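Local structure of Cry23AA1 (4RHZ) at residues A[87-92]-A[167-172]; A[101-106]-A[112-117]; A[174-177]-A[182-185]. The protein probably acts as an aerolysin-type pore-forming insecticidal toxin, forming a binary complex with Cry37Aa1 and carrying a bound zinc ion. One frame throughout, in Å; residues are numbered along the deposited sequence.

How the contacts relate
Contacts 1 and 3 share strand 146-179 and lie on the same side of the chain's centre, about 22 Å apart between centres. They use it differently: contact 1 is a buried, apolar meeting of side chains with strand 67-90, whereas contact 3 is a hairpin pairing with strand 182-190, partly buried and held mostly by backbone hydrogen bonds round a bulge. Contact 2 lies near the middle of the chain, in a separate hairpin nested within the loop that contact 1 closes. It joins both chemistries, a regular ladder and a buried aromatic-aliphatic face. Its centre is about 49 Å from that of contact 3, which lies toward one end with exposed side chains; contacts 1 and 2 are buried.

Contact 1 (A[87-92]-A[167-172]); sequences EGVKAG and CDMSGT
Val89 and Met169 reach toward each other tip to tip, and this pair is the tight part of the contact. Both methyls of Val89 sit against Met169 CE: CG2 at 3.8 Å and CG1 at 3.9 Å. Met169 gets its methyl that far because its CG stands anti to the carbonyl carbon (chi1 -82°) and the chain runs extended from there, spanning the gap between two strands. Cys167 approaches from the same strand but more loosely, its SG 4.5 Å from Val89 CG1. The CB of Ala91 points across too, stopping 4.5 Å from Met169 CE. No hydrogen bond joins the segments, and the nearest CA atoms, those of Val89 and Cys167, are 9.4 Å apart, too far for strand pairing. Polar side chains leave from the other side of each strand: Lys90 points away on the solvent side, while Asp168 is tied down by hydrogen bonds to Asn35 and His212. Phe213 touches both Val89 and Cys167; its strand, 211-235, pairs with strand 67-90 and with strand 146-179. The chain turns a corner at Glu87, two residues ahead of Val89, so residues 88-90 do not continue the face of the strand before them. Apolar side chains meeting across the gap between two segments that do not pair with each other fit the elongated, strand-rich aerolysin-family fold.

Contact 2 (A[101-106]-A[112-117]); sequences FKFGFV and LTVSAE
Four backbone hydrogen bonds tie Phe101 to Val114 and Phe103 to Leu112, two for each antiparallel hydrogen-bonded pair. Phe101 N meets Val114 O nearly straight at the hydrogen (170°), at 2.5 Å, a length probably too short to take literally, and Val114 N returns a bond of 2.9 Å to Phe101 O. In the next pair Phe103 N gives to Leu112 O at 2.7 Å, and Leu112 N to Phe103 O. Between them Lys102 and Thr113 form a non-hydrogen-bonded pair, flanked by CA-H...O contacts from Lys102 CA to Leu112 O and from Thr113 CA to Phe101 O. The alternation makes the hairpin of strands 96-105 and 111-119 amphipathic: Lys102 and Thr113 run side by side on its polar face. By analogy with aerolysin-family toxins, where such an amphipathic hairpin inserts into the membrane, this one is probably the inserting element. On the apolar face, Val114 CG1, between the backbone N and the carbonyl carbon (chi1 68°), comes obliquely within 3.8 Å of Phe103 CE1. Leu112 CD1 lies at the edge of the Phe103 ring, 4.2 Å from Phe103 CD1, while Phe101 CB lies over one face of that ring, displaced toward its rim. Leu112 CD2 reaches the edge of the Phe105 ring, 4.4 Å from Phe105 CZ. Tyr159, Val161 and Val163 of strand 146-179 and Ile219 of strand 211-235 pack against this face.

Contact 3 (A[174-177]-A[182-185]); sequences FCRG and ALIA
A classic beta bulge sets Ile184 and Ala185 together against Gly177 in the hairpin that joins strands 146-179 and 182-190. Gly177 O takes both N-H groups of the bulge from the same face of its carbonyl plane: Ile184 N at 2.8 Å with a fairly straight bond (164° at the hydrogen), and Ala185 N at a longer 3.3 Å, more bent. Gly177 N completes the pair by giving to Ala185 O at 2.9 Å, and the CA of Arg176 adds a CA-H...O contact to that same oxygen. Side chains contribute less. Ile184 CG1, placed between its backbone N and carbonyl carbon (chi1 54°), lies 3.4 Å from Gly177 O. Leu183 CD1 comes obliquely to Arg176 CB at 4.0 Å, touching the aliphatic root of the arginine; the guanidinium itself leads away and has Phe174 CE2 over its centre on one face. Met14 of helix 6-18 touches both Cys175 and Ala185 and helps to bury them. With all three backbone bonds across the segments made by Gly177, the main chain supplies the directional bonds here, while apolar contact between the two strands is slight.

Contact 1 (A[87-92]-A[167-172])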
loop_
_atom_site.group_PDB
_atom_site.type_symbol
_atom_site.label_atom_id
_atom_site.label_comp_id
_atom_site.label_asym_id
_atom_site.label_seq_id
_atom_site.Cartn_x
_atom_site.Cartn_y
_atom_site.Cartn_z
ATOM N N GLU A 87 -20.769 0.892 7.715
ATOM C CA GLU A 87 -22.150 0.383 7.843
ATOM C C GLU A 87 -22.226 -0.399 9.079
ATOM O O GLU A 87 -21.611 -1.463 9.157
ATOM C CB GLU A 87 -22.520 -0.513 6.663
ATOM C CG GLU A 87 -22.865 0.291 5.372
ATOM C CD GLU A 87 -23.306 -0.647 4.276
ATOM O OE1 GLU A 87 -22.504 -1.532 3.865
ATOM O OE2 GLU A 87 -24.489 -0.576 3.875
ATOM N N GLY A 88 -22.954 0.128 10.070
ATOM C CA GLY A 88 -22.914 -0.470 11.393
ATOM C C GLY A 88 -24.299 -0.656 12.012
ATOM O O GLY A 88 -25.320 -0.514 11.335
ATOM N N VAL A 89 -24.299 -0.930 13.321
ATOM C CA VAL A 89 -25.470 -1.339 14.084
ATOM C C VAL A 89 -25.343 -0.855 15.527
ATOM O O VAL A 89 -24.248 -0.893 16.127
ATOM C CB VAL A 89 -25.721 -2.871 13.940
ATOM C CG1 VAL A 89 -24.623 -3.738 14.651
ATOM C CG2 VAL A 89 -27.184 -3.288 14.328
ATOM N N LYS A 90 -26.449 -0.312 16.059
ATOM C CA LYS A 90 -26.542 0.039 17.475
ATOM C C LYS A 90 -27.689 -0.736 18.173
ATOM O O LYS A 90 -28.910 -0.553 17.864
ATOM C CB LYS A 90 -26.793 1.515 17.589
ATOM C CG LYS A 90 -26.904 2.042 19.060
ATOM C CD LYS A 90 -26.910 3.595 18.995
ATOM C CE LYS A 90 -26.997 4.237 20.353
ATOM N NZ LYS A 90 -25.879 3.811 21.200
ATOM N N ALA A 91 -27.273 -1.590 19.097
ATOM C CA ALA A 91 -28.138 -2.474 19.890
ATOM C C ALA A 91 -28.100 -1.851 21.226
ATOM O O ALA A 91 -27.751 -0.683 21.335
ATOM C CB ALA A 91 -27.546 -3.840 19.958
ATOM N N GLY A 92 -28.406 -2.581 22.278
ATOM C CA GLY A 92 -28.483 -1.914 23.571
ATOM C C GLY A 92 -27.167 -1.843 24.340
ATOM O O GLY A 92 -26.945 -0.976 25.200
ATOM N N CYS A 167 -21.913 -9.466 12.964
ATOM C CA CYS A 167 -22.241 -10.217 14.217
ATOM C C CYS A 167 -23.609 -10.917 14.120
ATOM O O CYS A 167 -24.362 -10.693 13.173
ATOM C CB CYS A 167 -22.201 -9.340 15.455
ATOM S SG CYS A 167 -23.362 -7.978 15.317
ATOM N N ASP A 168 -23.888 -11.768 15.104
ATOM C CA ASP A 168 -25.197 -12.428 15.291
ATOM C C ASP A 168 -25.907 -11.832 16.483
ATOM O O ASP A 168 -25.295 -11.335 17.422
ATOM C CB ASP A 168 -25.017 -13.921 15.578
ATOM C CG ASP A 168 -24.520 -14.703 14.359
ATOM O OD1 ASP A 168 -24.829 -14.281 13.217
ATOM O OD2 ASP A 168 -23.862 -15.752 14.561
ATOM N N MET A 169 -27.219 -11.943 16.456
ATOM C CA MET A 169 -28.051 -11.397 17.508
ATOM C C MET A 169 -29.193 -12.390 17.699
ATOM O O MET A 169 -29.729 -12.945 16.721
ATOM C CB MET A 169 -28.586 -10.049 17.068
ATOM C CG MET A 169 -27.614 -8.942 17.265
ATOM S SD MET A 169 -28.285 -7.325 16.781
ATOM C CE MET A 169 -26.769 -6.438 16.363
ATOM N N SER A 170 -29.536 -12.644 18.954
ATOM C CA SER A 170 -30.713 -13.444 19.282
ATOM C C SER A 170 -31.396 -12.760 20.455
ATOM O O SER A 170 -30.760 -11.948 21.180
ATOM C CB SER A 170 -30.335 -14.861 19.688
ATOM O OG SER A 170 -29.547 -14.752 20.847
ATOM N N GLY A 171 -32.691 -13.086 20.627
ATOM C CA GLY A 171 -33.463 -12.459 21.681
ATOM C C GLY A 171 -34.445 -11.412 21.221
ATOM O O GLY A 171 -34.608 -11.210 20.032
ATOM N N THR A 172 -35.116 -10.734 22.173
ATOM C CA THR A 172 -36.263 -9.929 21.802
ATOM C C THR A 172 -36.205 -8.596 22.485
ATOM O O THR A 172 -35.421 -8.395 23.420
ATOM C CB THR A 172 -37.564 -10.598 22.285
ATOM O OG1 THR A 172 -37.500 -10.771 23.714
ATOM C CG2 THR A 172 -37.809 -11.943 21.611
#

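Contact 2 (A[101-106]-A[112-117])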
loop_
_atom_site.group_PDB
_atom_site.type_symbol
_atom_site.label_atom_id
_atom_site.label_comp_id
_atom_site.label_asym_id
_atom_site.label_seq_id
_atom_site.Cartn_x
_atom_site.Cartn_y
_atom_site.Cartn_z
ATOM N N PHE A 101 -4.658 -7.406 11.674
ATOM C CA PHE A 101 -4.571 -7.920 10.323
ATOM C C PHE A 101 -3.081 -8.147 9.846
ATOM O O PHE A 101 -2.165 -7.329 10.089
ATOM C CB PHE A 101 -5.212 -6.951 9.335
ATOM C CG PHE A 101 -6.568 -6.431 9.705
ATOM C CD1 PHE A 101 -6.698 -5.342 10.568
ATOM C CD2 PHE A 101 -7.716 -6.953 9.088
ATOM C CE1 PHE A 101 -7.907 -4.821 10.860
ATOM C CE2 PHE A 101 -8.942 -6.437 9.374
ATOM C CZ PHE A 101 -9.055 -5.367 10.265
ATOM N N LYS A 102 -2.881 -9.220 9.104
ATOM C CA LYS A 102 -1.592 -9.533 8.526
ATOM C C LYS A 102 -1.757 -9.388 7.038
ATOM O O LYS A 102 -2.474 -10.189 6.448
ATOM C CB LYS A 102 -1.215 -10.968 8.853
ATOM C CG LYS A 102 -1.059 -11.201 10.364
ATOM C CD LYS A 102 0.402 -10.908 10.910
ATOM C CE LYS A 102 0.614 -11.311 12.393
ATOM N NZ LYS A 102 0.797 -12.794 12.561
ATOM N N PHE A 103 -1.155 -8.344 6.452
ATOM C CA PHE A 103 -1.242 -8.169 5.025
ATOM C C PHE A 103 0.077 -8.555 4.323
ATOM O O PHE A 103 1.177 -8.288 4.826
ATOM C CB PHE A 103 -1.624 -6.746 4.669
ATOM C CG PHE A 103 -2.993 -6.313 5.146
ATOM C CD1 PHE A 103 -3.134 -5.127 5.876
ATOM C CD2 PHE A 103 -4.120 -7.037 4.842
ATOM C CE1 PHE A 103 -4.403 -4.673 6.317
ATOM C CE2 PHE A 103 -5.409 -6.613 5.289
ATOM C CZ PHE A 103 -5.547 -5.419 6.021
ATOM N N GLY A 104 -0.042 -9.225 3.183
ATOM C CA GLY A 104 1.097 -9.443 2.287
ATOM C C GLY A 104 0.995 -8.538 1.073
ATOM O O GLY A 104 0.001 -7.824 0.892
ATOM N N PHE A 105 2.009 -8.562 0.230
ATOM C CA PHE A 105 1.977 -7.815 -1.037
ATOM C C PHE A 105 2.143 -8.749 -2.237
ATOM O O PHE A 105 3.000 -9.612 -2.201
ATOM C CB PHE A 105 3.067 -6.761 -1.032
ATOM C CG PHE A 105 2.837 -5.678 -0.044
ATOM C CD1 PHE A 105 3.191 -5.843 1.279
ATOM C CD2 PHE A 105 2.256 -4.490 -0.438
ATOM C CE1 PHE A 105 2.959 -4.845 2.185
ATOM C CE2 PHE A 105 2.058 -3.490 0.455
ATOM C CZ PHE A 105 2.402 -3.660 1.768
ATOM N N VAL A 106 1.322 -8.590 -3.278
ATOM C CA VAL A 106 1.364 -9.527 -4.398
ATOM C C VAL A 106 2.718 -9.437 -5.093
ATOM O O VAL A 106 3.309 -8.351 -5.261
ATOM C CB VAL A 106 0.208 -9.383 -5.481
ATOM C CG1 VAL A 106 -1.213 -9.927 -4.978
ATOM C CG2 VAL A 106 0.150 -7.970 -6.070
ATOM N N LEU A 112 2.887 -7.230 6.545
ATOM C CA LEU A 112 2.723 -6.226 7.601
ATOM C C LEU A 112 1.535 -6.482 8.551
ATOM O O LEU A 112 0.466 -6.979 8.128
ATOM C CB LEU A 112 2.813 -4.780 7.089
ATOM C CG LEU A 112 1.622 -4.031 6.489
ATOM C CD1 LEU A 112 0.526 -3.856 7.523
ATOM C CD2 LEU A 112 1.966 -2.644 5.992
ATOM N N THR A 113 1.770 -6.145 9.811
ATOM C CA THR A 113 0.814 -6.298 10.886
ATOM C C THR A 113 0.244 -4.991 11.346
ATOM O O THR A 113 0.972 -4.069 11.742
ATOM C CB THR A 113 1.447 -7.010 12.093
ATOM O OG1 THR A 113 1.602 -8.372 11.729
ATOM C CG2 THR A 113 0.520 -6.972 13.360
ATOM N N VAL A 114 -1.079 -4.924 11.299
ATOM C CA VAL A 114 -1.771 -3.728 11.747
ATOM C C VAL A 114 -3.105 -4.082 12.458
ATOM O O VAL A 114 -3.766 -5.086 12.150
ATOM C CB VAL A 114 -1.964 -2.743 10.568
ATOM C CG1 VAL A 114 -2.937 -3.284 9.547
ATOM C CG2 VAL A 114 -2.457 -1.390 11.064
ATOM N N SER A 115 -3.489 -3.247 13.401
ATOM C CA SER A 115 -4.612 -3.543 14.264
ATOM C C SER A 115 -5.507 -2.314 14.286
ATOM O O SER A 115 -5.031 -1.165 14.216
ATOM C CB SER A 115 -4.126 -3.784 15.707
ATOM O OG SER A 115 -3.654 -5.120 15.896
ATOM N N ALA A 116 -6.807 -2.542 14.416
ATOM C CA ALA A 116 -7.684 -1.411 14.661
ATOM C C ALA A 116 -8.886 -1.835 15.519
ATOM O O ALA A 116 -9.247 -3.023 15.573
ATOM C CB ALA A 116 -8.110 -0.755 13.347
ATOM N N GLU A 117 -9.423 -0.845 16.225
ATOM C CA GLU A 117 -10.634 -0.985 16.974
ATOM C C GLU A 117 -11.894 -0.576 16.177
ATOM O O GLU A 117 -12.070 0.578 15.797
ATOM C CB GLU A 117 -10.604 -0.241 18.325
ATOM C CG GLU A 117 -11.594 -1.038 19.249
ATOM C CD GLU A 117 -11.425 -0.805 20.688
ATOM O OE1 GLU A 117 -12.308 -1.276 21.436
ATOM O OE2 GLU A 117 -10.437 -0.159 21.082
#

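Contact 3 (A[174-177]-A[182-185])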
loop_
_atom_site.group_PDB
_atom_site.type_symbol
_atom_site.label_atom_id
_atom_site.label_comp_id
_atom_site.label_asym_id
_atom_site.label_seq_id
_atom_site.Cartn_x
_atom_site.Cartn_y
_atom_site.Cartn_z
ATOM N N PHE A 174 -39.019 -6.013 24.368
ATOM C CA PHE A 174 -40.321 -5.825 24.859
ATOM C C PHE A 174 -40.829 -4.498 24.393
ATOM O O PHE A 174 -40.272 -3.487 24.777
ATOM C CB PHE A 174 -40.375 -5.929 26.393
ATOM C CG PHE A 174 -41.813 -5.912 26.923
ATOM C CD1 PHE A 174 -42.727 -6.882 26.503
ATOM C CD2 PHE A 174 -42.255 -4.897 27.697
ATOM C CE1 PHE A 174 -44.040 -6.875 26.921
ATOM C CE2 PHE A 174 -43.580 -4.865 28.110
ATOM C CZ PHE A 174 -44.473 -5.872 27.732
ATOM N N CYS A 175 -41.897 -4.471 23.597
ATOM C CA CYS A 175 -42.374 -3.196 23.019
ATOM C C CYS A 175 -43.815 -2.769 23.418
ATOM O O CYS A 175 -44.790 -3.541 23.300
ATOM C CB CYS A 175 -42.209 -3.171 21.474
ATOM S SG CYS A 175 -40.764 -4.174 20.852
ATOM N N ARG A 176 -43.909 -1.537 23.886
ATOM C CA ARG A 176 -45.120 -0.922 24.295
ATOM C C ARG A 176 -45.487 0.128 23.248
ATOM O O ARG A 176 -44.714 1.048 23.023
ATOM C CB ARG A 176 -44.931 -0.260 25.694
ATOM C CG ARG A 176 -44.494 -1.236 26.897
ATOM C CD ARG A 176 -44.247 -0.427 28.200
ATOM N NE ARG A 176 -44.055 -1.181 29.453
ATOM C CZ ARG A 176 -42.856 -1.579 29.955
ATOM N NH1 ARG A 176 -41.738 -1.334 29.250
ATOM N NH2 ARG A 176 -42.760 -2.231 31.158
ATOM N N GLY A 177 -46.652 -0.017 22.594
ATOM C CA GLY A 177 -47.188 0.989 21.686
ATOM C C GLY A 177 -48.349 1.735 22.316
ATOM O O GLY A 177 -49.171 1.136 22.981
ATOM N N ALA A 182 -53.474 6.086 25.432
ATOM C CA ALA A 182 -53.592 4.703 25.934
ATOM C C ALA A 182 -52.567 3.733 25.322
ATOM O O ALA A 182 -52.175 3.861 24.141
ATOM C CB ALA A 182 -55.030 4.158 25.682
ATOM N N LEU A 183 -52.204 2.725 26.117
ATOM C CA LEU A 183 -51.322 1.648 25.697
ATOM C C LEU A 183 -52.167 0.707 24.914
ATOM O O LEU A 183 -53.113 0.209 25.485
ATOM C CB LEU A 183 -50.739 0.931 26.919
ATOM C CG LEU A 183 -49.835 -0.274 26.635
ATOM C CD1 LEU A 183 -48.532 -0.292 27.445
ATOM C CD2 LEU A 183 -50.532 -1.570 26.814
ATOM N N ILE A 184 -51.810 0.388 23.665
ATOM C CA ILE A 184 -52.629 -0.486 22.808
ATOM C C ILE A 184 -51.854 -1.743 22.453
ATOM O O ILE A 184 -52.365 -2.625 21.782
ATOM C CB ILE A 184 -52.986 0.223 21.449
ATOM C CG1 ILE A 184 -51.682 0.703 20.751
ATOM C CG2 ILE A 184 -53.926 1.426 21.717
ATOM C CD1 ILE A 184 -51.763 1.079 19.260
ATOM N N ALA A 185 -50.580 -1.815 22.820
ATOM C CA ALA A 185 -49.757 -3.009 22.428
ATOM C C ALA A 185 -48.647 -3.249 23.420
ATOM O O ALA A 185 -47.996 -2.306 23.864
ATOM C CB ALA A 185 -49.194 -2.867 21.004
#